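Local coordinates for protein probable fumarate reductase Ifc3 (Shewanella frigidimarina, PDB 1QO8) that catalyses the essentially one-way reduction of fumarate to succinate, using one FAD and four covalently bound heme c groups per subunit, at residues T374-G379 with I391-T396; M382-G387 with L405-Q410; D440-L445 with A454-T459; N464-V467 with K471-A474. All coordinates share one frame; numbering follows the deposited sequence.

Interaction 1: T374-G379 with I391-T396; sequences TVRGVG and ISELTT
Arg376 and Glu393 meet beside the probable active site of the flavoprotein part of the enzyme. Arg376 lies on the short helix 374-377. Glu393 lies in the type I beta turn from Ser392 to Thr395, just before the helix that starts with Arg397, the likely proton donor. The side chain of Arg376 comes within about 3 Å of that of Glu373, which probably binds the dicarboxylate. In related flavocytochromes c3 the equivalents of Arg376 and Glu373 are thought to pass protons to the donor, and the placing of Arg376 is consistent with that role. Across the contact, Arg376 NH1 donates to the backbone O of Glu393 at 2.9 Å. The bond is bent, with 137° at the hydrogen, and NH1 stands tilted from the carbonyl plane. The Arg376 chain bends at chi3 (-84°), which carries NH1 to this oxygen. Nearer the backbone, Arg376 CD packs on Glu393 CB at 4.0 Å. With an alanine here NH1 is gone, and the Glu393 carbonyl would probably lose this bond and the turn part of its hold on the helix. The carboxylate of Glu393 leads away from the helix, to a salt bridge with Arg389. Leu394 adds a light apolar touch, its CD2 lying 4.1 Å from Gly377 CA. The turn is braced from within. Ser392 OG accepts from Leu394 N at 3.1 Å, an ST turn. Ser392 O takes two donors, Thr395 N and the hydroxyl Thr395 OG1, the latter at 2.7 Å.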
loop_
_atom_site.group_PDB
_atom_site.type_symbol
_atom_site.label_atom_id
_atom_site.label_comp_id
_atom_site.label_asym_id
_atom_site.label_seq_id
_atom_site.Cartn_x
_atom_site.Cartn_y
_atom_site.Cartn_z
ATOM N N THR A 374 5.253 -6.272 31.573
ATOM C CA THR A 374 5.428 -6.291 33.012
ATOM C C THR A 374 6.065 -7.592 33.488
ATOM O O THR A 374 6.614 -7.572 34.633
ATOM C CB THR A 374 4.151 -6.003 33.798
ATOM O OG1 THR A 374 3.275 -7.128 33.814
ATOM C CG2 THR A 374 3.373 -4.812 33.261
ATOM N N VAL A 375 6.112 -8.668 32.693
ATOM C CA VAL A 375 6.886 -9.837 33.047
ATOM C C VAL A 375 8.386 -9.480 33.158
ATOM O O VAL A 375 8.998 -9.893 34.162
ATOM C CB VAL A 375 6.701 -11.106 32.225
ATOM C CG1 VAL A 375 7.443 -12.314 32.787
ATOM C CG2 VAL A 375 5.185 -11.478 32.188
ATOM N N ARG A 376 8.948 -8.781 32.189
ATOM C CA ARG A 376 10.282 -8.221 32.232
ATOM C C ARG A 376 10.352 -7.087 33.281
ATOM O O ARG A 376 11.246 -7.129 34.129
ATOM C CB ARG A 376 10.727 -7.771 30.834
ATOM C CG ARG A 376 10.780 -8.926 29.826
ATOM C CD ARG A 376 11.057 -8.361 28.420
ATOM N NE ARG A 376 9.805 -7.903 27.777
ATOM C CZ ARG A 376 9.623 -6.768 27.166
ATOM N NH1 ARG A 376 10.654 -5.911 27.198
ATOM N NH2 ARG A 376 8.628 -6.301 26.470
ATOM N N GLY A 377 9.371 -6.232 33.431
ATOM C CA GLY A 377 9.370 -5.107 34.387
ATOM C C GLY A 377 9.604 -5.586 35.817
ATOM O O GLY A 377 10.388 -5.053 36.625
ATOM N N VAL A 378 9.093 -6.780 36.149
ATOM C CA VAL A 378 9.077 -7.255 37.511
ATOM C C VAL A 378 10.196 -8.232 37.683
ATOM O O VAL A 378 10.397 -8.831 38.761
ATOM C CB VAL A 378 7.665 -7.735 37.981
ATOM C CG1 VAL A 378 7.684 -8.202 39.443
ATOM C CG2 VAL A 378 6.527 -6.739 37.868
ATOM N N GLY A 379 11.081 -8.458 36.665
ATOM C CA GLY A 379 12.287 -9.199 36.904
ATOM C C GLY A 379 12.827 -10.169 35.891
ATOM O O GLY A 379 13.909 -10.712 36.053
ATOM N N ILE A 391 19.987 -8.175 24.768
ATOM C CA ILE A 391 19.497 -6.799 24.845
ATOM C C ILE A 391 18.954 -6.621 26.273
ATOM O O ILE A 391 18.716 -7.620 26.955
ATOM C CB ILE A 391 18.464 -6.397 23.790
ATOM C CG1 ILE A 391 18.349 -4.870 23.853
ATOM C CG2 ILE A 391 17.083 -7.042 23.897
ATOM C CD1 ILE A 391 17.800 -4.206 22.586
ATOM N N SER A 392 18.948 -5.382 26.744
ATOM C CA SER A 392 18.283 -5.154 28.008
ATOM C C SER A 392 16.776 -5.489 27.937
ATOM O O SER A 392 16.122 -4.971 27.030
ATOM C CB SER A 392 18.408 -3.702 28.401
ATOM O OG SER A 392 17.604 -3.368 29.542
ATOM N N GLU A 393 16.280 -6.101 29.008
ATOM C CA GLU A 393 14.843 -6.494 28.994
ATOM C C GLU A 393 13.984 -5.286 29.220
ATOM O O GLU A 393 12.766 -5.313 29.021
ATOM C CB GLU A 393 14.639 -7.557 30.014
ATOM C CG GLU A 393 15.302 -8.891 29.676
ATOM C CD GLU A 393 16.771 -8.954 30.129
ATOM O OE1 GLU A 393 17.294 -7.900 30.578
ATOM O OE2 GLU A 393 17.334 -10.064 30.045
ATOM N N LEU A 394 14.573 -4.184 29.747
ATOM C CA LEU A 394 13.817 -2.934 29.818
ATOM C C LEU A 394 14.024 -1.990 28.637
ATOM O O LEU A 394 13.580 -0.850 28.833
ATOM C CB LEU A 394 14.193 -2.200 31.136
ATOM C CG LEU A 394 14.201 -3.075 32.380
ATOM C CD1 LEU A 394 14.568 -2.258 33.636
ATOM C CD2 LEU A 394 12.874 -3.839 32.628
ATOM N N THR A 395 14.495 -2.355 27.434
ATOM C CA THR A 395 14.440 -1.444 26.334
ATOM C C THR A 395 12.994 -1.066 25.937
ATOM O O THR A 395 12.026 -1.589 26.474
ATOM C CB THR A 395 14.924 -2.005 24.990
ATOM O OG1 THR A 395 15.119 -3.423 25.000
ATOM C CG2 THR A 395 15.942 -1.201 24.308
ATOM N N THR A 396 12.893 -0.228 24.903
ATOM C CA THR A 396 11.592 0.154 24.371
ATOM C C THR A 396 11.043 -1.046 23.600
ATOM O O THR A 396 11.806 -1.901 23.136
ATOM C CB THR A 396 11.712 1.319 23.344
ATOM O OG1 THR A 396 12.610 0.739 22.355
ATOM C CG2 THR A 396 12.450 2.553 23.882
#

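Interaction 2: M382-G387 with L405-Q410; sequences MVNKDG and LKQPGQ
Asn384 and Gln407 form the close part of this contact, amide to amide. Asn384 ND2 donates to Gln407 OE1 at 3.1 Å, nearly straight at 168°. The bond lies in the plane of both groups, and the two amides are nearly coplanar. The bend at chi2 (-56°) turns the Gln407 amide toward the asparagine, with OE1 also 3.5 Å from Asn384 CB. The other atoms of these amides are held too. Gln407 NE2 donates to Ala403 O. Asn384 OD1 accepts from Asn388 N, with weak bonds from Asp386 N and Gly387 N inside its own type I turn. A leucine in place of Gln407 would probably leave Asn384 ND2 without its acceptor and Ala403 O without this donor. The solvent side is looser. Lys385 CD lies against Pro408 CB at 4.2 Å, with no direct polar bond, and both residues are exposed. Here a water joins the backbones, accepting from Lys385 N at 2.8 Å and donating to Pro408 O at 2.7 Å. Lys385 NZ turns to Asp386 OD1 in a salt bridge of 3.3 Å. The contact ties the turn that follows Val383 to the loop after helix 397-405. That loop runs into strand 412-417, the antiparallel partner of 381-383, while helix 453-469 packs against Val383 and Asp386.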
loop_
_atom_site.group_PDB
_atom_site.type_symbol
_atom_site.label_atom_id
_atom_site.label_comp_id
_atom_site.label_asym_id
_atom_site.label_seq_id
_atom_site.Cartn_x
_atom_site.Cartn_y
_atom_site.Cartn_z
ATOM N N MET A 382 15.470 -12.202 29.369
ATOM C CA MET A 382 15.168 -12.637 28.012
ATOM C C MET A 382 16.442 -13.140 27.357
ATOM O O MET A 382 17.437 -12.431 27.351
ATOM C CB MET A 382 14.521 -11.501 27.200
ATOM C CG MET A 382 13.969 -12.012 25.838
ATOM S SD MET A 382 12.968 -10.725 25.050
ATOM C CE MET A 382 14.103 -9.357 24.936
ATOM N N VAL A 383 16.311 -14.349 26.835
ATOM C CA VAL A 383 17.413 -15.136 26.314
ATOM C C VAL A 383 17.048 -15.687 24.912
ATOM O O VAL A 383 15.851 -15.872 24.589
ATOM C CB VAL A 383 17.559 -16.151 27.439
ATOM C CG1 VAL A 383 17.329 -17.594 27.177
ATOM C CG2 VAL A 383 18.735 -15.845 28.363
ATOM N N ASN A 384 18.054 -15.864 24.076
ATOM C CA ASN A 384 17.748 -16.344 22.706
ATOM C C ASN A 384 17.654 -17.859 22.722
ATOM O O ASN A 384 17.705 -18.446 23.829
ATOM C CB ASN A 384 18.765 -15.801 21.723
ATOM C CG ASN A 384 20.154 -16.366 21.923
ATOM O OD1 ASN A 384 20.433 -17.322 22.690
ATOM N ND2 ASN A 384 21.008 -15.698 21.151
ATOM N N LYS A 385 17.465 -18.504 21.575
ATOM C CA LYS A 385 17.359 -19.974 21.541
ATOM C C LYS A 385 18.521 -20.748 22.130
ATOM O O LYS A 385 18.406 -21.932 22.516
ATOM C CB LYS A 385 17.206 -20.349 20.035
ATOM C CG LYS A 385 17.967 -21.550 19.542
ATOM C CD LYS A 385 17.900 -21.809 18.045
ATOM C CE LYS A 385 18.770 -23.030 17.712
ATOM N NZ LYS A 385 20.225 -22.583 17.683
ATOM N N ASP A 386 19.729 -20.237 22.136
ATOM C CA ASP A 386 20.895 -20.776 22.784
ATOM C C ASP A 386 20.936 -20.561 24.306
ATOM O O ASP A 386 21.643 -21.323 25.003
ATOM C CB ASP A 386 22.196 -20.171 22.216
ATOM C CG ASP A 386 22.339 -20.537 20.731
ATOM O OD1 ASP A 386 21.889 -21.614 20.305
ATOM O OD2 ASP A 386 22.897 -19.686 19.987
ATOM N N GLY A 387 20.222 -19.557 24.752
ATOM C CA GLY A 387 20.281 -19.202 26.165
ATOM C C GLY A 387 21.125 -17.979 26.480
ATOM O O GLY A 387 21.409 -17.818 27.661
ATOM N N LEU A 405 13.821 -10.349 16.388
ATOM C CA LEU A 405 13.822 -10.750 14.987
ATOM C C LEU A 405 15.228 -11.005 14.460
ATOM O O LEU A 405 15.326 -11.834 13.539
ATOM C CB LEU A 405 13.091 -9.724 14.063
ATOM C CG LEU A 405 11.599 -9.627 14.519
ATOM C CD1 LEU A 405 10.834 -8.464 13.905
ATOM C CD2 LEU A 405 10.874 -10.914 14.112
ATOM N N LYS A 406 16.265 -10.405 15.053
ATOM C CA LYS A 406 17.647 -10.659 14.688
ATOM C C LYS A 406 18.217 -11.924 15.353
ATOM O O LYS A 406 19.322 -12.293 14.961
ATOM C CB LYS A 406 18.600 -9.552 15.110
ATOM C CG LYS A 406 18.239 -8.166 14.609
ATOM C CD LYS A 406 19.329 -7.161 15.016
ATOM C CE LYS A 406 20.142 -6.763 13.827
ATOM N NZ LYS A 406 19.968 -5.376 13.317
ATOM N N GLN A 407 17.495 -12.538 16.295
ATOM C CA GLN A 407 18.070 -13.749 16.906
ATOM C C GLN A 407 17.763 -14.974 16.032
ATOM O O GLN A 407 16.759 -14.954 15.325
ATOM C CB GLN A 407 17.500 -14.014 18.324
ATOM C CG GLN A 407 17.640 -12.794 19.252
ATOM C CD GLN A 407 19.104 -12.362 19.339
ATOM O OE1 GLN A 407 19.957 -13.144 19.717
ATOM N NE2 GLN A 407 19.405 -11.133 18.960
ATOM N N PRO A 408 18.546 -16.030 16.152
ATOM C CA PRO A 408 18.299 -17.304 15.536
ATOM C C PRO A 408 16.922 -17.889 15.753
ATOM O O PRO A 408 16.497 -18.010 16.912
ATOM C CB PRO A 408 19.304 -18.300 16.139
ATOM C CG PRO A 408 20.185 -17.480 17.014
ATOM C CD PRO A 408 19.810 -16.031 16.928
ATOM N N GLY A 409 16.204 -18.126 14.644
ATOM C CA GLY A 409 14.828 -18.598 14.752
ATOM C C GLY A 409 13.882 -17.439 14.935
ATOM O O GLY A 409 12.672 -17.627 14.908
ATOM N N GLN A 410 14.339 -16.196 15.090
ATOM C CA GLN A 410 13.378 -15.106 15.301
ATOM C C GLN A 410 12.431 -15.202 16.474
ATOM O O GLN A 410 11.309 -14.668 16.428
ATOM C CB GLN A 410 12.407 -15.105 14.103
ATOM C CG GLN A 410 12.514 -13.790 13.412
ATOM C CD GLN A 410 13.467 -13.967 12.227
ATOM O OE1 GLN A 410 14.007 -15.068 12.073
ATOM N NE2 GLN A 410 13.501 -12.843 11.524
HETATM O O HOH W 1 16.526 -17.004 19.399
#

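Interaction 3: D440-L445 with A454-T459; sequences DTVEQL and ADLAKT
Apolar packing joins Val442 to Leu456, and no hydrogen bond runs between the two segments. Val442 CG1 meets Leu456 CD2 at 3.6 Å and Leu456 CG at 3.7 Å, so one methyl of the valine rests against the branch of the leucine. The two side chains cross at a slant. CG1 lies anti to the valine's own N (chi1 171°), which aims this methyl, and not CG2, at the leucine. Leu456 CD2 also sits 3.6 Å from the carbonyl O of Val442. It therefore touches both the side chain and the backbone of that residue. Beyond it, Leu445 CD1 makes a looser contact with Leu456 CD2 at 4.5 Å. Val442 CG1 reaches the backbone as well, 4.3 Å from Ala457 N.

The two segments belong to consecutive helices, 442-448 and 453-469, joined by a short loop. This pair of helices lies against strand 489-505, where Val442 and Leu445 pack on Tyr489 and Leu445 also on Ala491. Met451, from the linking loop, touches Leu456.

The capping and charge bonds of the first helix are local. Thr441 is the N-cap of helix 442-448. Its OG1 accepts from Gln444 N at 3.1 Å, an almost straight bond of 174°. The orientation of the Gln444 side-chain amide is doubtful, because its NE2 as modelled lies close to Thr441 N, which is also a donor. On the exposed side Glu443 OE2 forms a salt bridge with Lys447. In the second helix, Asp455 OD2 reaches out to accept from Asn388 ND2, while Lys458 N bonds to Ala454 O at 3.0 Å.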
loop_
_atom_site.group_PDB
_atom_site.type_symbol
_atom_site.label_atom_id
_atom_site.label_comp_id
_atom_site.label_asym_id
_atom_site.label_seq_id
_atom_site.Cartn_x
_atom_site.Cartn_y
_atom_site.Cartn_z
ATOM N N ASP A 440 13.353 -28.332 37.372
ATOM C CA ASP A 440 13.804 -28.250 38.752
ATOM C C ASP A 440 15.138 -27.565 38.860
ATOM O O ASP A 440 15.389 -27.033 39.924
ATOM C CB ASP A 440 13.791 -29.618 39.484
ATOM C CG ASP A 440 12.322 -29.876 39.845
ATOM O OD1 ASP A 440 11.376 -29.173 39.416
ATOM O OD2 ASP A 440 12.035 -30.827 40.605
ATOM N N THR A 441 16.027 -27.687 37.868
ATOM C CA THR A 441 17.307 -27.023 37.867
ATOM C C THR A 441 17.415 -26.246 36.532
ATOM O O THR A 441 16.598 -26.459 35.619
ATOM C CB THR A 441 18.465 -28.038 37.940
ATOM O OG1 THR A 441 18.483 -28.701 36.686
ATOM C CG2 THR A 441 18.295 -29.169 38.973
ATOM N N VAL A 442 18.376 -25.343 36.443
ATOM C CA VAL A 442 18.604 -24.524 35.262
ATOM C C VAL A 442 18.961 -25.381 34.070
ATOM O O VAL A 442 18.474 -25.159 32.962
ATOM C CB VAL A 442 19.675 -23.450 35.507
ATOM C CG1 VAL A 442 20.122 -22.691 34.267
ATOM C CG2 VAL A 442 19.108 -22.478 36.549
ATOM N N GLU A 443 19.823 -26.365 34.216
ATOM C CA GLU A 443 20.063 -27.394 33.214
ATOM C C GLU A 443 18.877 -28.212 32.729
ATOM O O GLU A 443 18.724 -28.468 31.511
ATOM C CB GLU A 443 21.102 -28.373 33.844
ATOM C CG GLU A 443 21.887 -29.128 32.784
ATOM C CD GLU A 443 22.749 -30.245 33.353
ATOM O OE1 GLU A 443 23.587 -30.033 34.258
ATOM O OE2 GLU A 443 22.621 -31.397 32.906
ATOM N N GLN A 444 18.017 -28.724 33.622
ATOM C CA GLN A 444 16.750 -29.285 33.154
ATOM C C GLN A 444 15.947 -28.275 32.325
ATOM O O GLN A 444 15.404 -28.638 31.294
ATOM C CB GLN A 444 15.917 -29.866 34.288
ATOM C CG GLN A 444 16.544 -31.082 34.996
ATOM C CD GLN A 444 15.890 -31.318 36.353
ATOM O OE1 GLN A 444 15.164 -32.292 36.589
ATOM N NE2 GLN A 444 16.027 -30.393 37.295
ATOM N N LEU A 445 15.774 -27.021 32.723
ATOM C CA LEU A 445 15.031 -26.025 31.964
ATOM C C LEU A 445 15.663 -25.944 30.565
ATOM O O LEU A 445 15.008 -25.874 29.546
ATOM C CB LEU A 445 15.168 -24.622 32.590
ATOM C CG LEU A 445 14.013 -23.613 32.480
ATOM C CD1 LEU A 445 14.463 -22.175 32.361
ATOM C CD2 LEU A 445 12.854 -23.974 31.552
ATOM N N ALA A 454 25.508 -25.040 28.742
ATOM C CA ALA A 454 26.602 -24.143 29.154
ATOM C C ALA A 454 26.331 -22.668 28.934
ATOM O O ALA A 454 26.655 -21.723 29.693
ATOM C CB ALA A 454 27.857 -24.666 28.448
ATOM N N ASP A 455 25.676 -22.351 27.823
ATOM C CA ASP A 455 25.283 -20.938 27.610
ATOM C C ASP A 455 24.244 -20.498 28.654
ATOM O O ASP A 455 24.459 -19.446 29.281
ATOM C CB ASP A 455 24.829 -20.701 26.188
ATOM C CG ASP A 455 25.854 -20.965 25.124
ATOM O OD1 ASP A 455 26.772 -21.818 25.224
ATOM O OD2 ASP A 455 25.787 -20.248 24.098
ATOM N N LEU A 456 23.205 -21.273 28.915
ATOM C CA LEU A 456 22.201 -20.836 29.891
ATOM C C LEU A 456 22.787 -20.681 31.304
ATOM O O LEU A 456 22.453 -19.711 31.978
ATOM C CB LEU A 456 20.980 -21.744 30.027
ATOM C CG LEU A 456 19.855 -21.199 30.908
ATOM C CD1 LEU A 456 19.295 -19.834 30.456
ATOM C CD2 LEU A 456 18.720 -22.179 31.016
ATOM N N ALA A 457 23.531 -21.696 31.770
ATOM C CA ALA A 457 24.186 -21.641 33.069
ATOM C C ALA A 457 25.168 -20.475 33.164
ATOM O O ALA A 457 25.221 -19.852 34.181
ATOM C CB ALA A 457 25.044 -22.915 33.318
ATOM N N LYS A 458 25.852 -20.111 32.049
ATOM C CA LYS A 458 26.670 -18.913 32.126
ATOM C C LYS A 458 25.816 -17.663 32.241
ATOM O O LYS A 458 26.153 -16.671 32.884
ATOM C CB LYS A 458 27.598 -18.873 30.897
ATOM C CG LYS A 458 28.342 -17.541 30.861
ATOM C CD LYS A 458 29.253 -17.316 29.680
ATOM C CE LYS A 458 30.165 -16.086 29.875
ATOM N NZ LYS A 458 30.818 -16.120 31.258
ATOM N N THR A 459 24.685 -17.631 31.475
ATOM C CA THR A 459 23.812 -16.470 31.593
ATOM C C THR A 459 23.291 -16.273 33.023
ATOM O O THR A 459 23.250 -15.148 33.463
ATOM C CB THR A 459 22.593 -16.611 30.637
ATOM O OG1 THR A 459 23.196 -16.574 29.335
ATOM C CG2 THR A 459 21.598 -15.508 30.904
#

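Interaction 4: N464-V467 with K471-A474; sequences NGYV and KDTA
The backbone reverses after helix 453-469 and brings Asp472 back beside Tyr466, their CA atoms 4.9 Å apart. The contact is thus a local chain reversal at the C-terminal end of a helix, on the surface of the protein. Backbone bonding across it is slight. Lys471 N makes a weak hydrogen bond to Tyr466 O at 3.4 Å, and its stronger partner is Ser469 OG. Tyr466 CA makes a bent CA-H...O contact with Lys471 O at 3.6 Å.

Tyr466 carries the side-chain packing. Its CG lies beside its own backbone N (chi1 -48°), which lays the ring along the returning chain. Asp472 CA stands over the ring face in a CH-pi contact, 4.1 Å from the centroid and 27° off the normal. Thr473 N lies over the same face, toward the rim. Asp472 OD1 approaches the ring at CD2 and CE2 of Tyr466, 3.3 Å from CD2. The ring and carboxylate planes are 32° apart.

That carboxylate is buried and well supplied with partners. OD1 forms a salt bridge with Arg389 and accepts from Phe475 N, and OD2 accepts from Arg477 N. Arg389 and Met480 also touch the tyrosine. Together these bonds probably hold Asp472, and with it the backbone over the ring.

Farther out along the tyrosine the partners are exposed residues. Ala474 CB packs against Tyr466 CE2 at 4.1 Å. The Thr473 side chain runs at about a right angle to the tyrosine, and its OG1 lies outside the rim, 3.2 Å from Tyr466 CE1.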
loop_
_atom_site.group_PDB
_atom_site.type_symbol
_atom_site.label_atom_id
_atom_site.label_comp_id
_atom_site.label_asym_id
_atom_site.label_seq_id
_atom_site.Cartn_x
_atom_site.Cartn_y
_atom_site.Cartn_z
ATOM N N ASN A 464 22.964 -13.314 37.742
ATOM C CA ASN A 464 22.908 -13.236 39.211
ATOM C C ASN A 464 24.001 -12.321 39.797
ATOM O O ASN A 464 23.754 -11.542 40.729
ATOM C CB ASN A 464 23.042 -14.647 39.846
ATOM C CG ASN A 464 21.786 -15.495 39.500
ATOM O OD1 ASN A 464 20.743 -14.931 39.114
ATOM N ND2 ASN A 464 21.883 -16.825 39.597
ATOM N N GLY A 465 25.181 -12.281 39.161
ATOM C CA GLY A 465 26.248 -11.352 39.577
ATOM C C GLY A 465 25.829 -9.944 39.210
ATOM O O GLY A 465 26.175 -9.026 39.952
ATOM N N TYR A 466 25.079 -9.727 38.099
ATOM C CA TYR A 466 24.590 -8.387 37.829
ATOM C C TYR A 466 23.537 -8.030 38.864
ATOM O O TYR A 466 23.353 -6.827 39.110
ATOM C CB TYR A 466 24.043 -8.107 36.419
ATOM C CG TYR A 466 24.930 -8.582 35.285
ATOM C CD1 TYR A 466 26.339 -8.500 35.472
ATOM C CD2 TYR A 466 24.443 -9.101 34.086
ATOM C CE1 TYR A 466 27.205 -8.954 34.516
ATOM C CE2 TYR A 466 25.293 -9.551 33.095
ATOM C CZ TYR A 466 26.684 -9.455 33.330
ATOM O OH TYR A 466 27.562 -9.916 32.381
ATOM N N VAL A 467 22.835 -9.059 39.456
ATOM C CA VAL A 467 21.878 -8.493 40.422
ATOM C C VAL A 467 22.678 -8.202 41.738
ATOM O O VAL A 467 22.281 -7.235 42.364
ATOM C CB VAL A 467 20.526 -9.102 40.544
ATOM C CG1 VAL A 467 20.094 -10.156 39.457
ATOM C CG2 VAL A 467 20.063 -9.497 41.922
ATOM N N LYS A 471 24.676 -3.787 38.528
ATOM C CA LYS A 471 25.229 -3.194 37.317
ATOM C C LYS A 471 25.258 -4.260 36.230
ATOM O O LYS A 471 25.824 -5.308 36.484
ATOM C CB LYS A 471 26.790 -2.897 37.595
ATOM C CG LYS A 471 26.860 -1.519 38.270
ATOM C CD LYS A 471 28.131 -1.319 39.096
ATOM C CE LYS A 471 28.319 0.161 39.392
ATOM N NZ LYS A 471 28.793 0.905 38.164
ATOM N N ASP A 472 24.634 -4.045 35.093
ATOM C CA ASP A 472 24.565 -5.167 34.076
ATOM C C ASP A 472 25.598 -4.765 32.976
ATOM O O ASP A 472 25.323 -3.818 32.236
ATOM C CB ASP A 472 23.212 -5.161 33.442
ATOM C CG ASP A 472 23.068 -5.953 32.133
ATOM O OD1 ASP A 472 23.866 -6.831 31.791
ATOM O OD2 ASP A 472 22.035 -5.727 31.452
ATOM N N THR A 473 26.788 -5.322 33.074
ATOM C CA THR A 473 27.851 -4.964 32.139
ATOM C C THR A 473 27.607 -5.503 30.724
ATOM O O THR A 473 28.132 -4.874 29.798
ATOM C CB THR A 473 29.185 -5.525 32.674
ATOM O OG1 THR A 473 29.126 -6.865 33.092
ATOM C CG2 THR A 473 29.612 -4.757 33.954
ATOM N N ALA A 474 26.886 -6.642 30.577
ATOM C CA ALA A 474 26.458 -6.985 29.186
ATOM C C ALA A 474 25.597 -5.938 28.543
ATOM O O ALA A 474 25.858 -5.486 27.400
ATOM C CB ALA A 474 25.832 -8.365 29.164
#

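How the interactions relate
Interactions 1 and 2 interlock along the chain, because their segments alternate. They also touch, as Glu393 OE2 and Met382 N lie 2.9 Å apart in a probable hydrogen bond. Interaction 2 in turn meets interaction 3, where Gly387 O and Thr459 OG1 are 2.7 Å apart, again a probable hydrogen bond. Interactions 3 and 4 share helix 453-469, with centres about 17 Å apart. Interaction 4 does not touch interaction 1, but Arg389 makes salt bridges to both Glu393 and Asp472 and so connects them. Interaction 1 is the one beside the probable fumarate site, its Arg376 side chain about 6 Å from that of Arg397. The other three lie away from the fumarate, FAD and heme sites.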